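Side-chain contacts in 190aa long hypothetical protein (PDB 2DDZ), which is of unknown function but forms a hexamer and belongs to the DUF366 family, grouped with the class II tRNA synthetase-like folds: residues V46-M51 against E55-R60; L73-H78 against S85-L90; L138-V143 against I159-F164; I104-R109 against I113-R118. All blocks are in the same frame, centred on the assembly; numbering follows the deposited sequence.

In the fold
Four contacts sample how one mixed beta sheet gathers its helices and loops. Contacts 2 and 3 lean on neighbouring strands, 68-75 and 131-139, yet lie on opposite sides of the chain's centre, their own centres about 24 Å apart. Contact 4 bridges them: its hairpin follows helix 81-100 of contact 2, Lys89 packing on Arg108, and it meets contact 3 through Ile104 against Ile159 and Leu138 against Ile113, with centres about 15 Å apart. Contact 1 stands off, no atom nearer than about 10 Å to another contact. Contacts 1, 2 and 4 all touch a third subunit. The side chain of Glu105 comes within about 7 Å of a bound guanidine, that of Trp77 within about 11 Å.

Contact 1: residues V46-M51 against E55-R60; sequences VKVEEM and EDLRLR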
loop_
_atom_site.group_PDB
_atom_site.type_symbol
_atom_site.label_atom_id
_atom_site.label_comp_id
_atom_site.label_asym_id
_atom_site.label_seq_id
_atom_site.Cartn_x
_atom_site.Cartn_y
_atom_site.Cartn_z
ATOM N N VAL E 46 20.295 20.565 -16.027
ATOM C CA VAL E 46 19.369 20.416 -14.912
ATOM C C VAL E 46 19.384 21.537 -13.904
ATOM O O VAL E 46 20.404 21.801 -13.282
ATOM C CB VAL E 46 19.616 19.091 -14.140
ATOM C CG1 VAL E 46 18.539 18.904 -13.073
ATOM C CG2 VAL E 46 19.627 17.917 -15.097
ATOM N N LYS E 47 18.235 22.181 -13.740
ATOM C CA LYS E 47 18.088 23.254 -12.772
ATOM C C LYS E 47 18.157 22.653 -11.363
ATOM O O LYS E 47 17.559 21.609 -11.088
ATOM C CB LYS E 47 16.740 23.952 -12.958
ATOM C CG LYS E 47 16.601 24.727 -14.257
ATOM C CD LYS E 47 15.234 25.391 -14.329
ATOM C CE LYS E 47 15.090 26.275 -15.559
ATOM N NZ LYS E 47 15.282 25.534 -16.838
ATOM N N VAL E 48 18.892 23.317 -10.479
ATOM C CA VAL E 48 19.045 22.860 -9.109
ATOM C C VAL E 48 17.706 22.606 -8.408
ATOM O O VAL E 48 17.609 21.729 -7.548
ATOM C CB VAL E 48 19.882 23.875 -8.304
ATOM C CG1 VAL E 48 19.790 23.588 -6.817
ATOM C CG2 VAL E 48 21.327 23.787 -8.749
ATOM N N GLU E 49 16.677 23.358 -8.783
ATOM C CA GLU E 49 15.361 23.201 -8.177
ATOM C C GLU E 49 14.645 21.993 -8.759
ATOM O O GLU E 49 13.584 21.594 -8.278
ATOM C CB GLU E 49 14.507 24.454 -8.401
ATOM C CG GLU E 49 14.474 24.924 -9.849
ATOM C CD GLU E 49 15.520 25.986 -10.145
ATOM O OE1 GLU E 49 16.615 25.943 -9.539
ATOM O OE2 GLU E 49 15.249 26.863 -10.992
ATOM N N GLU E 50 15.223 21.416 -9.805
ATOM C CA GLU E 50 14.632 20.248 -10.439
ATOM C C GLU E 50 15.460 18.990 -10.164
ATOM O O GLU E 50 15.060 17.888 -10.538
ATOM C CB GLU E 50 14.516 20.466 -11.951
ATOM C CG GLU E 50 13.607 21.620 -12.373
ATOM C CD GLU E 50 12.134 21.366 -12.083
ATOM O OE1 GLU E 50 11.725 20.188 -11.993
ATOM O OE2 GLU E 50 11.378 22.350 -11.963
ATOM N N MET E 51 16.614 19.154 -9.520
ATOM C CA MET E 51 17.480 18.020 -9.212
ATOM C C MET E 51 16.809 17.067 -8.220
ATOM O O MET E 51 16.284 17.496 -7.192
ATOM C CB MET E 51 18.821 18.498 -8.642
ATOM C CG MET E 51 19.766 19.114 -9.659
ATOM S SD MET E 51 21.384 19.410 -9.005
ATOM C CE MET E 51 22.052 17.970 -9.405
ATOM N N GLU E 55 22.086 13.634 -3.206
ATOM C CA GLU E 55 23.549 13.589 -3.163
ATOM C C GLU E 55 24.147 14.583 -4.181
ATOM O O GLU E 55 25.202 15.171 -3.932
ATOM C CB GLU E 55 24.056 12.175 -3.473
ATOM C CG GLU E 55 25.575 12.033 -3.410
ATOM C CD GLU E 55 26.053 10.610 -3.696
ATOM O OE1 GLU E 55 25.203 9.722 -3.919
ATOM O OE2 GLU E 55 27.281 10.379 -3.695
ATOM N N ASP E 56 23.491 14.756 -5.331
ATOM C CA ASP E 56 23.984 15.706 -6.329
ATOM C C ASP E 56 23.868 17.104 -5.747
ATOM O O ASP E 56 24.728 17.955 -5.983
ATOM C CB ASP E 56 23.187 15.630 -7.648
ATOM C CG ASP E 56 23.535 14.397 -8.486
ATOM O OD1 ASP E 56 24.540 13.720 -8.173
ATOM O OD2 ASP E 56 22.806 14.109 -9.464
ATOM N N LEU E 57 22.801 17.342 -4.985
ATOM C CA LEU E 57 22.604 18.646 -4.355
ATOM C C LEU E 57 23.708 18.909 -3.329
ATOM O O LEU E 57 24.305 19.976 -3.320
ATOM C CB LEU E 57 21.234 18.719 -3.662
ATOM C CG LEU E 57 20.006 18.696 -4.583
ATOM C CD1 LEU E 57 18.742 18.532 -3.758
ATOM C CD2 LEU E 57 19.955 19.977 -5.405
ATOM N N ARG E 58 23.986 17.930 -2.473
ATOM C CA ARG E 58 25.015 18.091 -1.449
ATOM C C ARG E 58 26.400 18.305 -2.062
ATOM O O ARG E 58 27.163 19.163 -1.608
ATOM C CB ARG E 58 25.039 16.869 -0.508
ATOM C CG ARG E 58 23.883 16.807 0.487
ATOM C CD ARG E 58 23.780 15.421 1.156
ATOM N NE ARG E 58 25.032 15.004 1.799
ATOM C CZ ARG E 58 25.532 15.558 2.900
ATOM N NH1 ARG E 58 24.892 16.557 3.499
ATOM N NH2 ARG E 58 26.672 15.114 3.406
ATOM N N LEU E 59 26.730 17.524 -3.084
ATOM C CA LEU E 59 28.025 17.644 -3.755
ATOM C C LEU E 59 28.046 18.814 -4.748
ATOM O O LEU E 59 29.086 19.110 -5.341
ATOM C CB LEU E 59 28.363 16.350 -4.503
ATOM C CG LEU E 59 28.428 15.048 -3.696
ATOM C CD1 LEU E 59 28.730 13.889 -4.631
ATOM C CD2 LEU E 59 29.492 15.150 -2.619
ATOM N N ARG E 60 26.897 19.466 -4.921
ATOM C CA ARG E 60 26.765 20.596 -5.835
ATOM C C ARG E 60 27.264 20.264 -7.244
ATOM O O ARG E 60 28.037 21.024 -7.837
ATOM C CB ARG E 60 27.530 21.801 -5.295
ATOM C CG ARG E 60 27.007 22.358 -3.986
ATOM C CD ARG E 60 27.854 23.544 -3.575
ATOM N NE ARG E 60 29.271 23.190 -3.604
ATOM C CZ ARG E 60 30.269 24.051 -3.440
ATOM N NH1 ARG E 60 30.017 25.338 -3.233
ATOM N NH2 ARG E 60 31.525 23.624 -3.486
#
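Leu57 swings its CG opposite its own carbonyl carbon (chi1 -67°); CD1 continues anti to CA (chi2 170°), and the other branch, CD2, turns to the loop 46-51. Met51 adopts the same first torsion, its CG beside the backbone N, but its chain is extended as far as SD and bends at chi3 (90°), about the CG-SD bond. The two side chains slide past one another in opposite directions: Leu57 CD2 lies 3.7 Å from Met51 CB and 3.9 Å from Met51 SD. That one methyl also serves Val48, whose CG1 approaches obliquely at 3.9 Å from Leu57 CD2, while the carbonyl O of Val48 lies 3.6 Å from the same Leu57 CD2. A single leucine branch thus rests on three groups of the loop, with no hydrogen bond between the segments. Polar ends look elsewhere: Glu50 forms a salt bridge with Arg22, and the carbonyl O of Met51 accepts from Arg187 of a third subunit. The short helix itself stops in a Schellman motif, with Arg60 at positive phi and its N bonded to Leu57 O at 3.1 Å. Here, then, is apolar packing of a strand-to-helix connection, the loop after strand 36-45 folding back onto helix 54-59.

Contact 2: residues L73-H78 against S85-L90; sequences LELFWH and SSLQKL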
loop_
_atom_site.group_PDB
_atom_site.type_symbol
_atom_site.label_atom_id
_atom_site.label_comp_id
_atom_site.label_asym_id
_atom_site.label_seq_id
_atom_site.Cartn_x
_atom_site.Cartn_y
_atom_site.Cartn_z
ATOM N N LEU E 73 10.257 7.988 -18.341
ATOM C CA LEU E 73 9.307 6.948 -18.063
ATOM C C LEU E 73 8.367 7.282 -16.911
ATOM O O LEU E 73 8.789 7.838 -15.893
ATOM C CB LEU E 73 10.078 5.669 -17.762
ATOM C CG LEU E 73 9.260 4.446 -17.368
ATOM C CD1 LEU E 73 8.333 4.068 -18.511
ATOM C CD2 LEU E 73 10.204 3.308 -17.032
ATOM N N GLU E 74 7.084 6.973 -17.092
ATOM C CA GLU E 74 6.094 7.180 -16.043
ATOM C C GLU E 74 5.188 5.959 -15.955
ATOM O O GLU E 74 4.613 5.511 -16.940
ATOM C CB GLU E 74 5.254 8.440 -16.270
ATOM C CG GLU E 74 4.365 8.772 -15.056
ATOM C CD GLU E 74 3.913 10.231 -15.021
ATOM O OE1 GLU E 74 3.786 10.845 -16.097
ATOM O OE2 GLU E 74 3.659 10.765 -13.920
ATOM N N LEU E 75 5.096 5.411 -14.753
ATOM C CA LEU E 75 4.285 4.236 -14.503
ATOM C C LEU E 75 3.345 4.483 -13.333
ATOM O O LEU E 75 3.766 4.793 -12.214
ATOM C CB LEU E 75 5.186 3.029 -14.202
ATOM C CG LEU E 75 6.139 2.618 -15.326
ATOM C CD1 LEU E 75 6.922 1.401 -14.911
ATOM C CD2 LEU E 75 5.341 2.324 -16.590
ATOM N N PHE E 76 2.061 4.333 -13.603
ATOM C CA PHE E 76 1.061 4.533 -12.587
ATOM C C PHE E 76 0.832 3.241 -11.822
ATOM O O PHE E 76 -0.205 2.588 -11.932
ATOM C CB PHE E 76 -0.216 5.056 -13.237
ATOM C CG PHE E 76 -0.038 6.403 -13.875
ATOM C CD1 PHE E 76 0.494 6.518 -15.159
ATOM C CD2 PHE E 76 -0.350 7.567 -13.165
ATOM C CE1 PHE E 76 0.712 7.781 -15.730
ATOM C CE2 PHE E 76 -0.139 8.836 -13.727
ATOM C CZ PHE E 76 0.393 8.943 -15.009
ATOM N N TRP E 77 1.848 2.876 -11.060
ATOM C CA TRP E 77 1.834 1.683 -10.241
ATOM C C TRP E 77 1.892 2.217 -8.832
ATOM O O TRP E 77 1.769 3.419 -8.631
ATOM C CB TRP E 77 3.076 0.842 -10.538
ATOM C CG TRP E 77 3.160 0.404 -11.972
ATOM C CD1 TRP E 77 2.237 0.627 -12.960
ATOM C CD2 TRP E 77 4.196 -0.386 -12.567
ATOM N NE1 TRP E 77 2.630 0.020 -14.125
ATOM C CE2 TRP E 77 3.829 -0.609 -13.913
ATOM C CE3 TRP E 77 5.397 -0.930 -12.092
ATOM C CZ2 TRP E 77 4.621 -1.357 -14.790
ATOM C CZ3 TRP E 77 6.183 -1.672 -12.963
ATOM C CH2 TRP E 77 5.790 -1.878 -14.297
ATOM N N HIS E 78 2.077 1.339 -7.855
ATOM C CA HIS E 78 2.169 1.809 -6.481
ATOM C C HIS E 78 3.423 2.682 -6.427
ATOM O O HIS E 78 4.505 2.231 -6.795
ATOM C CB HIS E 78 2.322 0.640 -5.508
ATOM C CG HIS E 78 2.216 1.045 -4.069
ATOM N ND1 HIS E 78 2.784 0.323 -3.041
ATOM C CD2 HIS E 78 1.593 2.099 -3.488
ATOM C CE1 HIS E 78 2.516 0.915 -1.889
ATOM N NE2 HIS E 78 1.794 1.992 -2.133
ATOM N N SER E 85 13.455 2.184 -7.950
ATOM C CA SER E 85 14.877 1.902 -8.002
ATOM C C SER E 85 15.187 0.572 -8.704
ATOM O O SER E 85 16.108 0.496 -9.522
ATOM C CB SER E 85 15.445 1.886 -6.583
ATOM O OG SER E 85 16.836 1.661 -6.613
ATOM N N SER E 86 14.421 -0.470 -8.386
ATOM C CA SER E 86 14.643 -1.769 -9.008
ATOM C C SER E 86 14.449 -1.643 -10.516
ATOM O O SER E 86 15.351 -1.927 -11.300
ATOM C CB SER E 86 13.664 -2.813 -8.449
ATOM O OG SER E 86 13.903 -3.065 -7.076
ATOM N N LEU E 87 13.260 -1.206 -10.905
ATOM C CA LEU E 87 12.902 -1.036 -12.306
ATOM C C LEU E 87 13.920 -0.193 -13.079
ATOM O O LEU E 87 14.274 -0.510 -14.211
ATOM C CB LEU E 87 11.513 -0.402 -12.389
ATOM C CG LEU E 87 10.778 -0.459 -13.720
ATOM C CD1 LEU E 87 10.657 -1.900 -14.205
ATOM C CD2 LEU E 87 9.408 0.155 -13.520
ATOM N N GLN E 88 14.395 0.885 -12.469
ATOM C CA GLN E 88 15.375 1.737 -13.127
ATOM C C GLN E 88 16.665 0.977 -13.463
ATOM O O GLN E 88 17.238 1.151 -14.537
ATOM C CB GLN E 88 15.722 2.928 -12.233
ATOM C CG GLN E 88 16.922 3.718 -12.712
ATOM C CD GLN E 88 17.700 4.339 -11.570
ATOM O OE1 GLN E 88 17.932 3.696 -10.542
ATOM N NE2 GLN E 88 18.123 5.587 -11.748
ATOM N N LYS E 89 17.138 0.147 -12.542
ATOM C CA LYS E 89 18.364 -0.577 -12.805
ATOM C C LYS E 89 18.159 -1.753 -13.759
ATOM O O LYS E 89 19.094 -2.189 -14.423
ATOM C CB LYS E 89 19.034 -0.968 -11.475
ATOM C CG LYS E 89 19.790 0.239 -10.870
ATOM C CD LYS E 89 20.305 0.064 -9.438
ATOM C CE LYS E 89 19.319 0.586 -8.387
ATOM N NZ LYS E 89 19.039 2.055 -8.500
ATOM N N LEU E 90 16.926 -2.240 -13.863
ATOM C CA LEU E 90 16.636 -3.323 -14.789
ATOM C C LEU E 90 16.725 -2.754 -16.200
ATOM O O LEU E 90 17.244 -3.402 -17.110
ATOM C CB LEU E 90 15.230 -3.870 -14.571
ATOM C CG LEU E 90 14.784 -4.936 -15.576
ATOM C CD1 LEU E 90 15.770 -6.113 -15.602
ATOM C CD2 LEU E 90 13.399 -5.410 -15.195
#
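Leu87 and Trp77 meet across this contact by apolar packing, with no hydrogen bond between the two segments. Leu87 has CG opposite its backbone N (chi1 -164°), and its CD2 comes within 3.7 Å of Trp77 CZ3, the two side chains crossing at about a right angle; the approach to the indole is oblique. Leu75 points its CD1 at the same Leu87 methyl, tip to tip, though the modelled separation is too short to be trusted. Within the segment 73-78, Leu75 CD1 also sits over one face of the Trp77 ring, offset toward the rim, a placement that shares the same doubt.

Polar bonds are kept to the flanks. On the helix, Lys89 NZ donates to Ser85 OG at 2.9 Å and to Gln88 OE1 at 2.8 Å, the latter with a C=O...N angle of 166°. The same ammonium makes a salt bridge with Asp182 of a third subunit. At the far end of the indole, Trp77 NE1 is bonded to Asp35, which also accepts from the backbone N of Phe76.

Between 73-78 and 85-90 the contact is thus made by carbon alone, while directional bonds act at the margins: the Asp35 bond is likely to limit rotation of the indole, and the two intrahelical bonds and the salt bridge would together hold the buried Lys89 charge near the subunit interface.

Contact 3: residues L138-V143 against I159-F164; sequences LNVKTV and IDPTEF
Leu138 and Phe164 make one of two side-chain meetings here, Val140 and Pro161 the other. Leu138 CD1 approaches the Phe164 ring obliquely, 3.3 Å from Phe164 CE2, and the same Leu138 CD1 lies 4.1 Å from Phe164 CZ; the two side chains cross at about a right angle. Setting CG opposite the backbone N (chi1 -173°) sends the phenyl group from the first turn of the helix toward the strand. Nearer the loop, Val140 CG1 touches Pro161 CG at 3.7 Å, again with the side chains crossed. All four residues are buried, and carbon meets carbon throughout.

This is the packing of a helix start on the end of a sheet strand: the end of strand 131-139 lies beside the start of helix 161-184. Asp160 is the N-cap of that helix, OD1 accepting weakly from Thr162 N and OD2 from Glu163 N, both at 3.4 Å. A firmer backbone bond, Phe164 N to Asp160 O at 2.9 Å, closes the first turn, from which Pro161 and Phe164 face the strand.

Further out, the Phe164 ring meets Tyr102 edge-to-face and rests on Leu98 and Leu99 of helix 81-100. Tyr71 of strand 68-75 touches both Leu138 and Phe164. Arg41 of strand 36-45 packs against Val140 and Pro161, while backbone bonds tie Val140 to Asp67 and Glu155.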
loop_
_atom_site.group_PDB
_atom_site.type_symbol
_atom_site.label_atom_id
_atom_site.label_comp_id
_atom_site.label_asym_id
_atom_site.label_seq_id
_atom_site.Cartn_x
_atom_site.Cartn_y
_atom_site.Cartn_z
ATOM N N LEU E 138 21.666 9.437 -22.221
ATOM C CA LEU E 138 22.880 8.882 -22.806
ATOM C C LEU E 138 23.550 9.981 -23.609
ATOM O O LEU E 138 22.918 10.592 -24.475
ATOM C CB LEU E 138 22.559 7.699 -23.726
ATOM C CG LEU E 138 21.789 6.505 -23.148
ATOM C CD1 LEU E 138 21.661 5.445 -24.229
ATOM C CD2 LEU E 138 22.513 5.931 -21.922
ATOM N N ASN E 139 24.822 10.242 -23.311
ATOM C CA ASN E 139 25.577 11.268 -24.035
ATOM C C ASN E 139 25.656 10.892 -25.516
ATOM O O ASN E 139 25.951 9.742 -25.852
ATOM C CB ASN E 139 27.020 11.376 -23.518
ATOM C CG ASN E 139 27.116 11.825 -22.069
ATOM O OD1 ASN E 139 26.599 12.873 -21.692
ATOM N ND2 ASN E 139 27.804 11.031 -21.252
ATOM N N VAL E 140 25.366 11.852 -26.391
ATOM C CA VAL E 140 25.498 11.628 -27.829
ATOM C C VAL E 140 26.966 12.035 -28.081
ATOM O O VAL E 140 27.738 11.294 -28.696
ATOM C CB VAL E 140 24.561 12.535 -28.642
ATOM C CG1 VAL E 140 24.859 12.387 -30.132
ATOM C CG2 VAL E 140 23.108 12.158 -28.362
ATOM N N LYS E 141 27.317 13.214 -27.562
ATOM C CA LYS E 141 28.654 13.780 -27.627
ATOM C C LYS E 141 29.072 14.023 -26.162
ATOM O O LYS E 141 28.235 13.942 -25.245
ATOM C CB LYS E 141 28.662 15.143 -28.344
ATOM C CG LYS E 141 27.937 15.210 -29.686
ATOM C CD LYS E 141 27.850 16.665 -30.200
ATOM C CE LYS E 141 26.872 16.815 -31.371
ATOM N NZ LYS E 141 27.173 15.869 -32.483
ATOM N N THR E 142 30.350 14.319 -25.927
ATOM C CA THR E 142 30.798 14.598 -24.568
ATOM C C THR E 142 31.101 16.088 -24.469
ATOM O O THR E 142 31.807 16.535 -23.569
ATOM C CB THR E 142 32.057 13.793 -24.216
ATOM O OG1 THR E 142 33.148 14.222 -25.046
ATOM C CG2 THR E 142 31.812 12.292 -24.412
ATOM N N VAL E 143 30.559 16.845 -25.416
ATOM C CA VAL E 143 30.735 18.296 -25.428
ATOM C C VAL E 143 29.741 18.882 -24.426
ATOM O O VAL E 143 28.639 18.359 -24.258
ATOM C CB VAL E 143 30.445 18.908 -26.846
ATOM C CG1 VAL E 143 30.392 20.437 -26.768
ATOM C CG2 VAL E 143 31.534 18.495 -27.838
ATOM N N ILE E 159 27.768 4.752 -32.941
ATOM C CA ILE E 159 26.355 4.405 -32.944
ATOM C C ILE E 159 25.559 5.621 -33.397
ATOM O O ILE E 159 25.872 6.749 -33.023
ATOM C CB ILE E 159 25.875 3.988 -31.544
ATOM C CG1 ILE E 159 26.632 2.743 -31.095
ATOM C CG2 ILE E 159 24.371 3.713 -31.560
ATOM C CD1 ILE E 159 26.250 2.278 -29.715
ATOM N N ASP E 160 24.539 5.384 -34.214
ATOM C CA ASP E 160 23.691 6.460 -34.709
ATOM C C ASP E 160 22.579 6.750 -33.701
ATOM O O ASP E 160 21.763 5.882 -33.399
ATOM C CB ASP E 160 23.101 6.065 -36.073
ATOM C CG ASP E 160 22.010 7.013 -36.546
ATOM O OD1 ASP E 160 22.038 8.213 -36.191
ATOM O OD2 ASP E 160 21.123 6.551 -37.295
ATOM N N PRO E 161 22.539 7.985 -33.167
ATOM C CA PRO E 161 21.531 8.406 -32.188
ATOM C C PRO E 161 20.120 7.979 -32.591
ATOM O O PRO E 161 19.454 7.244 -31.858
ATOM C CB PRO E 161 21.687 9.924 -32.166
ATOM C CG PRO E 161 23.129 10.112 -32.427
ATOM C CD PRO E 161 23.409 9.117 -33.533
ATOM N N THR E 162 19.682 8.437 -33.764
ATOM C CA THR E 162 18.352 8.134 -34.292
ATOM C C THR E 162 18.004 6.645 -34.292
ATOM O O THR E 162 16.976 6.242 -33.748
ATOM C CB THR E 162 18.186 8.661 -35.741
ATOM O OG1 THR E 162 18.585 10.036 -35.804
ATOM C CG2 THR E 162 16.736 8.563 -36.180
ATOM N N GLU E 163 18.851 5.827 -34.899
ATOM C CA GLU E 163 18.581 4.396 -34.950
ATOM C C GLU E 163 18.609 3.767 -33.560
ATOM O O GLU E 163 17.808 2.882 -33.258
ATOM C CB GLU E 163 19.597 3.706 -35.863
ATOM C CG GLU E 163 19.238 2.271 -36.249
ATOM C CD GLU E 163 19.530 1.260 -35.150
ATOM O OE1 GLU E 163 20.597 1.367 -34.509
ATOM O OE2 GLU E 163 18.702 0.350 -34.941
ATOM N N PHE E 164 19.527 4.219 -32.711
ATOM C CA PHE E 164 19.610 3.664 -31.362
ATOM C C PHE E 164 18.311 3.991 -30.602
ATOM O O PHE E 164 17.733 3.121 -29.961
ATOM C CB PHE E 164 20.830 4.223 -30.607
ATOM C CG PHE E 164 21.064 3.562 -29.271
ATOM C CD1 PHE E 164 21.559 2.262 -29.194
ATOM C CD2 PHE E 164 20.734 4.223 -28.091
ATOM C CE1 PHE E 164 21.709 1.627 -27.959
ATOM C CE2 PHE E 164 20.881 3.599 -26.854
ATOM C CZ PHE E 164 21.372 2.297 -26.785
#

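Contact 4: residues I104-R109 against I113-R118; sequences IEASRR and IYVNGR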
loop_
_atom_site.group_PDB
_atom_site.type_symbol
_atom_site.label_atom_id
_atom_site.label_comp_id
_atom_site.label_asym_id
_atom_site.label_seq_id
_atom_site.Cartn_x
_atom_site.Cartn_y
_atom_site.Cartn_z
ATOM N N ILE E 104 29.778 -3.351 -28.539
ATOM C CA ILE E 104 30.417 -2.558 -27.492
ATOM C C ILE E 104 30.575 -3.292 -26.164
ATOM O O ILE E 104 29.618 -3.855 -25.631
ATOM C CB ILE E 104 29.627 -1.275 -27.267
ATOM C CG1 ILE E 104 29.691 -0.441 -28.543
ATOM C CG2 ILE E 104 30.168 -0.507 -26.064
ATOM C CD1 ILE E 104 28.910 0.823 -28.457
ATOM N N GLU E 105 31.791 -3.288 -25.628
ATOM C CA GLU E 105 32.061 -3.958 -24.359
ATOM C C GLU E 105 31.690 -3.030 -23.206
ATOM O O GLU E 105 32.564 -2.517 -22.510
ATOM C CB GLU E 105 33.543 -4.338 -24.256
ATOM C CG GLU E 105 34.083 -5.127 -25.444
ATOM C CD GLU E 105 35.567 -5.447 -25.314
ATOM O OE1 GLU E 105 36.296 -4.643 -24.688
ATOM O OE2 GLU E 105 36.006 -6.492 -25.850
ATOM N N ALA E 106 30.393 -2.821 -23.011
ATOM C CA ALA E 106 29.908 -1.947 -21.947
ATOM C C ALA E 106 29.571 -2.716 -20.664
ATOM O O ALA E 106 29.236 -3.902 -20.704
ATOM C CB ALA E 106 28.687 -1.177 -22.431
ATOM N N SER E 107 29.663 -2.032 -19.528
ATOM C CA SER E 107 29.369 -2.645 -18.233
ATOM C C SER E 107 28.457 -1.750 -17.404
ATOM O O SER E 107 28.205 -0.592 -17.766
ATOM C CB SER E 107 30.659 -2.897 -17.465
ATOM O OG SER E 107 31.348 -1.683 -17.265
ATOM N N ARG E 108 27.988 -2.278 -16.275
ATOM C CA ARG E 108 27.081 -1.533 -15.416
ATOM C C ARG E 108 27.525 -1.391 -13.971
ATOM O O ARG E 108 27.902 -2.370 -13.330
ATOM C CB ARG E 108 25.692 -2.193 -15.449
ATOM C CG ARG E 108 24.614 -1.446 -14.672
ATOM C CD ARG E 108 23.251 -2.104 -14.853
ATOM N NE ARG E 108 23.202 -3.445 -14.274
ATOM C CZ ARG E 108 22.916 -3.715 -13.002
ATOM N NH1 ARG E 108 22.640 -2.739 -12.145
ATOM N NH2 ARG E 108 22.910 -4.973 -12.583
ATOM N N ARG E 109 27.467 -0.165 -13.459
ATOM C CA ARG E 109 27.803 0.101 -12.061
ATOM C C ARG E 109 26.554 0.730 -11.462
ATOM O O ARG E 109 26.362 1.950 -11.512
ATOM C CB ARG E 109 28.990 1.062 -11.936
ATOM C CG ARG E 109 30.290 0.518 -12.504
ATOM C CD ARG E 109 31.429 1.494 -12.304
ATOM N NE ARG E 109 32.547 1.206 -13.198
ATOM C CZ ARG E 109 33.647 1.947 -13.281
ATOM N NH1 ARG E 109 33.787 3.028 -12.518
ATOM N NH2 ARG E 109 34.605 1.609 -14.134
ATOM N N ILE E 113 26.069 3.403 -16.792
ATOM C CA ILE E 113 26.640 2.630 -17.881
ATOM C C ILE E 113 28.062 3.113 -18.165
ATOM O O ILE E 113 28.302 4.315 -18.334
ATOM C CB ILE E 113 25.785 2.788 -19.141
ATOM C CG1 ILE E 113 24.404 2.173 -18.889
ATOM C CG2 ILE E 113 26.485 2.153 -20.344
ATOM C CD1 ILE E 113 23.422 2.442 -19.982
ATOM N N TYR E 114 29.002 2.176 -18.211
ATOM C CA TYR E 114 30.402 2.500 -18.483
ATOM C C TYR E 114 30.962 1.720 -19.670
ATOM O O TYR E 114 30.591 0.566 -19.922
ATOM C CB TYR E 114 31.291 2.212 -17.263
ATOM C CG TYR E 114 31.228 3.241 -16.158
ATOM C CD1 TYR E 114 30.148 3.286 -15.281
ATOM C CD2 TYR E 114 32.249 4.177 -15.992
ATOM C CE1 TYR E 114 30.083 4.237 -14.267
ATOM C CE2 TYR E 114 32.192 5.137 -14.978
ATOM C CZ TYR E 114 31.106 5.158 -14.121
ATOM O OH TYR E 114 31.035 6.095 -13.116
ATOM N N VAL E 115 31.867 2.369 -20.391
ATOM C CA VAL E 115 32.535 1.765 -21.535
ATOM C C VAL E 115 33.995 2.181 -21.425
ATOM O O VAL E 115 34.314 3.373 -21.455
ATOM C CB VAL E 115 31.955 2.274 -22.876
ATOM C CG1 VAL E 115 32.728 1.664 -24.031
ATOM C CG2 VAL E 115 30.471 1.914 -22.978
ATOM N N ASN E 116 34.877 1.197 -21.277
ATOM C CA ASN E 116 36.300 1.473 -21.140
ATOM C C ASN E 116 36.539 2.476 -20.021
ATOM O O ASN E 116 37.199 3.496 -20.220
ATOM C CB ASN E 116 36.884 2.017 -22.449
ATOM C CG ASN E 116 36.793 1.017 -23.586
ATOM O OD1 ASN E 116 37.008 -0.182 -23.390
ATOM N ND2 ASN E 116 36.488 1.505 -24.787
ATOM N N GLY E 117 35.979 2.182 -18.852
ATOM C CA GLY E 117 36.140 3.043 -17.691
ATOM C C GLY E 117 35.550 4.440 -17.774
ATOM O O GLY E 117 35.718 5.230 -16.850
ATOM N N ARG E 118 34.849 4.743 -18.861
ATOM C CA ARG E 118 34.249 6.065 -19.062
ATOM C C ARG E 118 32.710 6.029 -18.964
ATOM O O ARG E 118 32.062 5.125 -19.509
ATOM C CB ARG E 118 34.701 6.593 -20.423
ATOM C CG ARG E 118 36.224 6.658 -20.543
ATOM C CD ARG E 118 36.681 6.862 -21.975
ATOM N NE ARG E 118 36.268 8.161 -22.501
ATOM C CZ ARG E 118 36.222 8.456 -23.798
ATOM N NH1 ARG E 118 36.569 7.544 -24.698
ATOM N NH2 ARG E 118 35.827 9.660 -24.196
#
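A beta hairpin joins strands 106-109 and 112-115, and its side chains divide between two faces. Ser107 and Tyr114 form the antiparallel hydrogen-bonded pair: Ser107 N donates to Tyr114 O at 2.8 Å, and Tyr114 N returns a nearly straight bond (178°) to Ser107 O at 2.9 Å. On the face carrying Tyr114, the Arg109 chain runs extended from CG to NE across the phenol, and its guanidinium lies flat on the ring, the planes 7° apart. This is a stacked cation-pi pair, Arg109 CZ standing 3.8 Å from the Tyr114 centroid, with Arg109 CD adding a CH-pi contact over the same face. A leucine in place of Tyr114 would probably cost the guanidinium its flat aromatic platform, leaving the arginine end free to turn. The other face is largely aliphatic, with Arg108 also on it, reaching Glu97 and Glu175 of a third subunit. Val115 CG2 meets Ala106 CB at 3.6 Å, and Ile104 CG2 lies 3.9 Å from Val115 CG1. Ile104, Val115 and Ile113 pack on the protein body, the first two on Leu157, Ile113 on helix 81-100, while on the more exposed side the tyrosine pi cloud would partly balance the Arg109 charge.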